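PDB 4KQC: periplasmic binding protein/LacI transcriptional regulator from Brachyspira murdochii, which probably binds a sugar or related carbohydrate as the solute-binding component of an ABC transporter. Local coordinates for residues Ile276-Gln279 against Ala280-Ala284; Trp302-Lys305 against Thr306-Asp309. All coordinates share one frame; numbering follows the deposited sequence.

Contact 1. Residues Ile276-Gln279 against Ala280-Ala284; sequences IGFQ and AVTLA
Four consecutive bonds of the alpha-helical i to i+4 pattern run from the backbone N-H groups of Ala280, Val281, Thr282 and Leu283 back to the carbonyls of Ile276, Gly277, Phe278 and Gln279, all within helix 273-288. This helix packs on the parallel sheet of one lobe of the two-lobed periplasmic binding protein fold. The pattern is regular: Val281 N reaches Gly277 O at 3.2 Å with an N-H...O angle of 169°, and Leu283 N reaches Gln279 O at 2.9 Å. At Phe278 O a second bond is added, because the hydroxyl of Thr282 also donates to it, OG1 to O at 2.9 Å, besides the 2.9 Å bond from Thr282 N to the same oxygen. With OG1 beside its own backbone N (chi1 -60°), the threonine leans back over the preceding turn; its hydroxyl comes from above the carbonyl plane, 40° out of it, while the backbone N-H comes in closer to that plane. A valine in place of Thr282 would probably leave Phe278 O with the backbone N-H as its one donor from this turn and put a methyl group against the carbonyl and the ring. Ile276, Ala280 and Leu283 face strand 89-92 through Phe92 and Ile90, whereas Phe278 and Val281 pack on Ala29 of helix 18-33, so the helix meets the sheet with one set of side chains and helix 18-33 with another. The CG of Leu283 lies 3.3 Å from Gln279 O, and the Phe278 ring crosses the threonine side chain obliquely, its CE1 3.5 Å from Thr282 OG1.

Contact 2. Residues Trp302-Lys305 against Thr306-Asp309; sequences WYDK and TNID
Asn307 turns its side chain back onto the backbone of residues 302-304, its amide bonded to the backbone on both sides of Tyr303, and closes a beta turn over Asp304-Asn307. From CB, CG is set between its own backbone N and carbonyl carbon (chi1 67°), which brings the amide back over that backbone. CG lies 4.0 Å from Tyr303 CA. OD1 accepts from Asp304 N at 2.9 Å, and ND2 gives a nearly straight bond (168°) to Trp302 O at 3.2 Å, with that oxygen in the amide plane. This pair of bonds fixes the flip of the amide. The backbone N of Asn307 in turn donates to Asp304 O at 3.2 Å, the bond that defines the turn, from well above the carbonyl plane. Asp304 faces the turn with one carboxylate oxygen: OD1 takes a weak, Asx-turn-like bond from Thr306 N at 3.0 Å and a longer weak one from Asn307 N. Its OD2 receives the indole N-H of Trp302, NE1 to OD2 3.0 Å, from above the carboxylate plane, so the aspartate ties strand to turn. On the apolar side Tyr303 CD2 meets Ile308 CG1 at 4.2 Å, and the tyrosine OH bonds to Asp251 O. Tyr303 and Ile308 both pack on Leu257 of helix 254-261, Trp302 lies on Val269 of the antiparallel strand 267-270, and Ile313 of helix 311-314 touches both Tyr303 and Asn307.

The two contacts lie by different sheets: contact 1 on a helix packed on the parallel sheet that holds strand 89-92, contact 2 on and just after strand 301-303, the antiparallel edge strand of the mixed sheet. Their centres are about 27 Å apart, with nearest atoms about 13 Å apart, and they share no secondary-structure element. Residues 276-284 are largely buried and rely on repetitive backbone bonds plus apolar packing, with one hydroxyl added. Residues 302-309 are partly open to solvent; lacking the regular bonds of a helix, they use amide and carboxylate side chains to bond the turn's backbone, with Tyr303 and Ile308 packing on helix 254-261.

Contact 1. Residues Ile276-Gln279 against Ala280-Ala284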
ATOM      1  N   ILE A 276       2.854  11.782  -4.070  1.00 11.29           N
ATOM      2  CA  ILE A 276       1.474  11.712  -3.584  1.00 10.75           C
ATOM      3  C   ILE A 276       1.122  13.026  -2.938  1.00 10.60           C
ATOM      4  O   ILE A 276       0.100  13.616  -3.232  1.00 10.80           O
ATOM      5  CB  ILE A 276       1.289  10.536  -2.660  1.00 10.62           C
ATOM      6  CG1 ILE A 276       1.374   9.227  -3.461  1.00 11.09           C
ATOM      7  CG2 ILE A 276      -0.005  10.615  -1.918  1.00 11.28           C
ATOM      8  CD1 ILE A 276       1.525   7.974  -2.625  1.00 11.43           C
ATOM      9  N   GLY A 277       1.950  13.515  -2.069  1.00 10.10           N
ATOM     10  CA  GLY A 277       1.634  14.784  -1.416  1.00 10.15           C
ATOM     11  C   GLY A 277       1.699  15.975  -2.344  1.00 10.61           C
ATOM     12  O   GLY A 277       0.846  16.851  -2.310  1.00 11.48           O
ATOM     13  N   PHE A 278       2.690  16.021  -3.205  1.00 10.81           N
ATOM     14  CA  PHE A 278       2.845  17.146  -4.110  1.00 11.62           C
ATOM     15  C   PHE A 278       1.627  17.224  -5.056  1.00 11.86           C
ATOM     16  O   PHE A 278       1.044  18.313  -5.285  1.00 11.27           O
ATOM     17  CB  PHE A 278       4.148  17.017  -4.883  1.00 12.43           C
ATOM     18  CG  PHE A 278       4.501  18.229  -5.640  1.00 12.16           C
ATOM     19  CD1 PHE A 278       3.933  18.491  -6.870  1.00 13.56           C
ATOM     20  CD2 PHE A 278       5.435  19.094  -5.139  1.00 13.44           C
ATOM     21  CE1 PHE A 278       4.266  19.614  -7.589  1.00 14.35           C
ATOM     22  CE2 PHE A 278       5.753  20.247  -5.842  1.00 15.01           C
ATOM     23  CZ  PHE A 278       5.145  20.505  -7.059  1.00 14.91           C
ATOM     24  N   GLN A 279       1.258  16.069  -5.593  1.00 12.09           N
ATOM     25  CA  GLN A 279       0.152  15.993  -6.573  1.00 13.14           C
ATOM     26  C   GLN A 279      -1.195  16.246  -5.917  1.00 11.72           C
ATOM     27  O   GLN A 279      -2.067  16.876  -6.531  1.00 13.05           O
ATOM     28  CB  GLN A 279       0.163  14.710  -7.354  1.00 15.04           C
ATOM     29  CG  GLN A 279       1.395  14.620  -8.278  1.00 17.56           C
ATOM     30  CD  GLN A 279       1.456  15.729  -9.326  1.00 21.19           C
ATOM     31  OE1 GLN A 279       0.429  16.185  -9.809  1.00 24.39           O
ATOM     32  NE2 GLN A 279       2.666  16.187  -9.659  1.00 25.00           N
ATOM     33  N   ALA A 280      -1.376  15.810  -4.676  1.00 11.40           N
ATOM     34  CA  ALA A 280      -2.603  16.115  -3.910  1.00 11.56           C
ATOM     35  C   ALA A 280      -2.835  17.601  -3.828  1.00 11.63           C
ATOM     36  O   ALA A 280      -3.927  18.060  -4.128  1.00 11.85           O
ATOM     37  CB  ALA A 280      -2.515  15.534  -2.513  1.00 10.71           C
ATOM     38  N   VAL A 281      -1.815  18.365  -3.389  1.00 11.24           N
ATOM     39  CA  VAL A 281      -1.971  19.791  -3.237  1.00 11.26           C
ATOM     40  C   VAL A 281      -2.124  20.425  -4.602  1.00 11.89           C
ATOM     41  O   VAL A 281      -2.882  21.395  -4.695  1.00 12.86           O
ATOM     42  CB  VAL A 281      -0.842  20.387  -2.409  1.00 11.08           C
ATOM     43  CG1 VAL A 281      -0.826  21.918  -2.519  1.00 11.18           C
ATOM     44  CG2 VAL A 281      -0.987  19.916  -0.986  1.00 11.28           C
ATOM     45  N   THR A 282      -1.352  19.996  -5.606  1.00 11.59           N
ATOM     46  CA  THR A 282      -1.543  20.510  -6.944  1.00 12.21           C
ATOM     47  C   THR A 282      -2.976  20.387  -7.446  1.00 11.31           C
ATOM     48  O   THR A 282      -3.505  21.331  -7.982  1.00 12.87           O
ATOM     49  CB  THR A 282      -0.553  19.833  -7.924  1.00 12.69           C
ATOM     50  OG1 THR A 282       0.779  20.119  -7.477  1.00 14.15           O
ATOM     51  CG2 THR A 282      -0.692  20.390  -9.355  1.00 14.21           C
ATOM     52  N   LEU A 283      -3.552  19.210  -7.343  1.00 11.43           N
ATOM     53  CA  LEU A 283      -4.926  18.967  -7.760  1.00 11.07           C
ATOM     54  C   LEU A 283      -5.850  19.903  -6.977  1.00 11.90           C
ATOM     55  O   LEU A 283      -6.788  20.471  -7.526  1.00 11.79           O
ATOM     56  CB  LEU A 283      -5.319  17.505  -7.506  1.00 11.27           C
ATOM     57  CG  LEU A 283      -4.750  16.452  -8.441  1.00 12.55           C
ATOM     58  CD1 LEU A 283      -5.089  15.031  -7.973  1.00 12.62           C
ATOM     59  CD2 LEU A 283      -5.309  16.742  -9.797  1.00 13.12           C
ATOM     60  N   ALA A 284      -5.614  20.010  -5.678  1.00 11.68           N
ATOM     61  CA  ALA A 284      -6.507  20.807  -4.854  1.00 12.06           C
ATOM     62  C   ALA A 284      -6.473  22.278  -5.210  1.00 12.59           C
ATOM     63  O   ALA A 284      -7.534  22.930  -5.305  1.00 13.09           O
ATOM     64  CB  ALA A 284      -6.202  20.584  -3.419  1.00 11.44           C
TER

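Contact 2. Residues Trp302-Lys305 against Thr306-Asp309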
ATOM      1  N   TRP A 302       9.762  -1.367  -8.010  1.00 12.22           N
ATOM      2  CA  TRP A 302      10.370  -2.514  -7.339  1.00 12.12           C
ATOM      3  C   TRP A 302      11.675  -2.081  -6.704  1.00 12.59           C
ATOM      4  O   TRP A 302      12.485  -1.387  -7.337  1.00 12.94           O
ATOM      5  CB  TRP A 302      10.656  -3.611  -8.380  1.00 12.54           C
ATOM      6  CG  TRP A 302      11.350  -4.805  -7.862  1.00 12.39           C
ATOM      7  CD1 TRP A 302      12.657  -5.125  -8.001  1.00 13.79           C
ATOM      8  CD2 TRP A 302      10.746  -5.860  -7.077  1.00 13.38           C
ATOM      9  NE1 TRP A 302      12.905  -6.345  -7.402  1.00 13.85           N
ATOM     10  CE2 TRP A 302      11.764  -6.801  -6.798  1.00 13.93           C
ATOM     11  CE3 TRP A 302       9.456  -6.096  -6.592  1.00 13.67           C
ATOM     12  CZ2 TRP A 302      11.517  -7.993  -6.101  1.00 14.24           C
ATOM     13  CZ3 TRP A 302       9.235  -7.245  -5.875  1.00 13.40           C
ATOM     14  CH2 TRP A 302      10.258  -8.175  -5.630  1.00 13.29           C
ATOM     15  N   TYR A 303      11.930  -2.593  -5.521  1.00 12.23           N
ATOM     16  CA  TYR A 303      13.217  -2.421  -4.838  1.00 12.56           C
ATOM     17  C   TYR A 303      13.642  -3.749  -4.199  1.00 12.92           C
ATOM     18  O   TYR A 303      12.792  -4.596  -3.803  1.00 12.31           O
ATOM     19  CB  TYR A 303      13.223  -1.257  -3.910  1.00 12.04           C
ATOM     20  CG  TYR A 303      12.525  -1.478  -2.588  1.00 11.96           C
ATOM     21  CD1 TYR A 303      11.157  -1.317  -2.501  1.00 12.28           C
ATOM     22  CD2 TYR A 303      13.247  -1.784  -1.453  1.00 12.12           C
ATOM     23  CE1 TYR A 303      10.538  -1.455  -1.322  1.00 12.04           C
ATOM     24  CE2 TYR A 303      12.606  -1.956  -0.236  1.00 12.90           C
ATOM     25  CZ  TYR A 303      11.258  -1.809  -0.203  1.00 12.38           C
ATOM     26  OH  TYR A 303      10.658  -2.000   1.019  1.00 13.34           O
ATOM     27  N   ASP A 304      14.963  -3.917  -4.129  1.00 13.54           N
ATOM     28  CA  ASP A 304      15.558  -5.145  -3.665  1.00 14.86           C
ATOM     29  C   ASP A 304      16.973  -4.819  -3.217  1.00 15.99           C
ATOM     30  O   ASP A 304      17.344  -3.658  -3.167  1.00 15.85           O
ATOM     31  CB  ASP A 304      15.423  -6.258  -4.722  1.00 15.32           C
ATOM     32  CG  ASP A 304      16.209  -5.986  -6.013  1.00 18.95           C
ATOM     33  OD1 ASP A 304      17.067  -5.085  -6.017  1.00 20.25           O
ATOM     34  OD2 ASP A 304      15.890  -6.660  -7.027  1.00 21.27           O
ATOM     35  N   LYS A 305      17.750  -5.848  -2.940  1.00 18.15           N
ATOM     36  CA  LYS A 305      19.103  -5.634  -2.406  1.00 22.71           C
ATOM     37  C   LYS A 305      19.956  -4.876  -3.372  1.00 20.96           C
ATOM     38  O   LYS A 305      20.821  -4.104  -2.953  1.00 21.72           O
ATOM     39  CB  LYS A 305      19.784  -6.954  -2.119  1.00 25.36           C
ATOM     40  CG  LYS A 305      19.534  -7.444  -0.733  1.00 29.61           C
ATOM     41  CD  LYS A 305      20.533  -8.551  -0.345  1.00 33.65           C
ATOM     42  CE  LYS A 305      21.675  -8.041   0.537  1.00 37.71           C
ATOM     43  NZ  LYS A 305      22.799  -7.356  -0.149  1.00 44.65           N
ATOM     44  N   THR A 306      19.693  -5.057  -4.652  1.00 20.32           N
ATOM     45  CA  THR A 306      20.503  -4.428  -5.674  0.60 21.38           C
ATOM     46  C   THR A 306      20.333  -2.921  -5.765  1.00 21.09           C
ATOM     47  O   THR A 306      21.301  -2.203  -6.107  1.00 26.08           O
ATOM     48  CB  THR A 306      20.218  -5.046  -7.048  0.60 22.12           C
ATOM     49  OG1 THR A 306      20.385  -6.464  -6.952  0.60 23.39           O
ATOM     50  CG2 THR A 306      21.174  -4.475  -8.115  0.60 23.52           C
ATOM     51  N   ASN A 307      19.133  -2.405  -5.499  1.00 17.43           N
ATOM     52  CA  ASN A 307      18.921  -0.965  -5.693  1.00 16.57           C
ATOM     53  C   ASN A 307      18.455  -0.216  -4.463  1.00 15.09           C
ATOM     54  O   ASN A 307      18.161   0.983  -4.531  1.00 14.88           O
ATOM     55  CB  ASN A 307      17.953  -0.679  -6.851  1.00 16.13           C
ATOM     56  CG  ASN A 307      16.530  -1.129  -6.566  1.00 15.83           C
ATOM     57  OD1 ASN A 307      16.289  -1.788  -5.557  1.00 15.29           O
ATOM     58  ND2 ASN A 307      15.587  -0.734  -7.424  1.00 15.88           N
ATOM     59  N   ILE A 308      18.383  -0.921  -3.336  1.00 15.74           N
ATOM     60  CA  ILE A 308      17.880  -0.279  -2.110  1.00 15.70           C
ATOM     61  C   ILE A 308      18.665   0.993  -1.670  1.00 17.40           C
ATOM     62  O   ILE A 308      18.082   1.910  -1.040  1.00 18.32           O
ATOM     63  CB  ILE A 308      17.833  -1.308  -0.952  1.00 16.35           C
ATOM     64  CG1 ILE A 308      16.996  -0.816   0.240  1.00 17.68           C
ATOM     65  CG2 ILE A 308      19.247  -1.671  -0.486  1.00 17.17           C
ATOM     66  CD1 ILE A 308      16.619  -1.919   1.214  1.00 17.76           C
ATOM     67  N   ASP A 309      19.964   1.050  -1.988  1.00 19.61           N
ATOM     68  CA  ASP A 309      20.747   2.240  -1.638  1.00 20.99           C
ATOM     69  C   ASP A 309      20.924   3.214  -2.777  1.00 20.28           C
ATOM     70  O   ASP A 309      21.609   4.240  -2.620  1.00 21.91           O
ATOM     71  CB  ASP A 309      22.111   1.827  -1.102  1.00 22.69           C
ATOM     72  CG  ASP A 309      21.998   1.034   0.163  1.00 26.43           C
ATOM     73  OD1 ASP A 309      21.304   1.524   1.079  1.00 28.77           O
ATOM     74  OD2 ASP A 309      22.644  -0.032   0.263  1.00 32.11           O
TER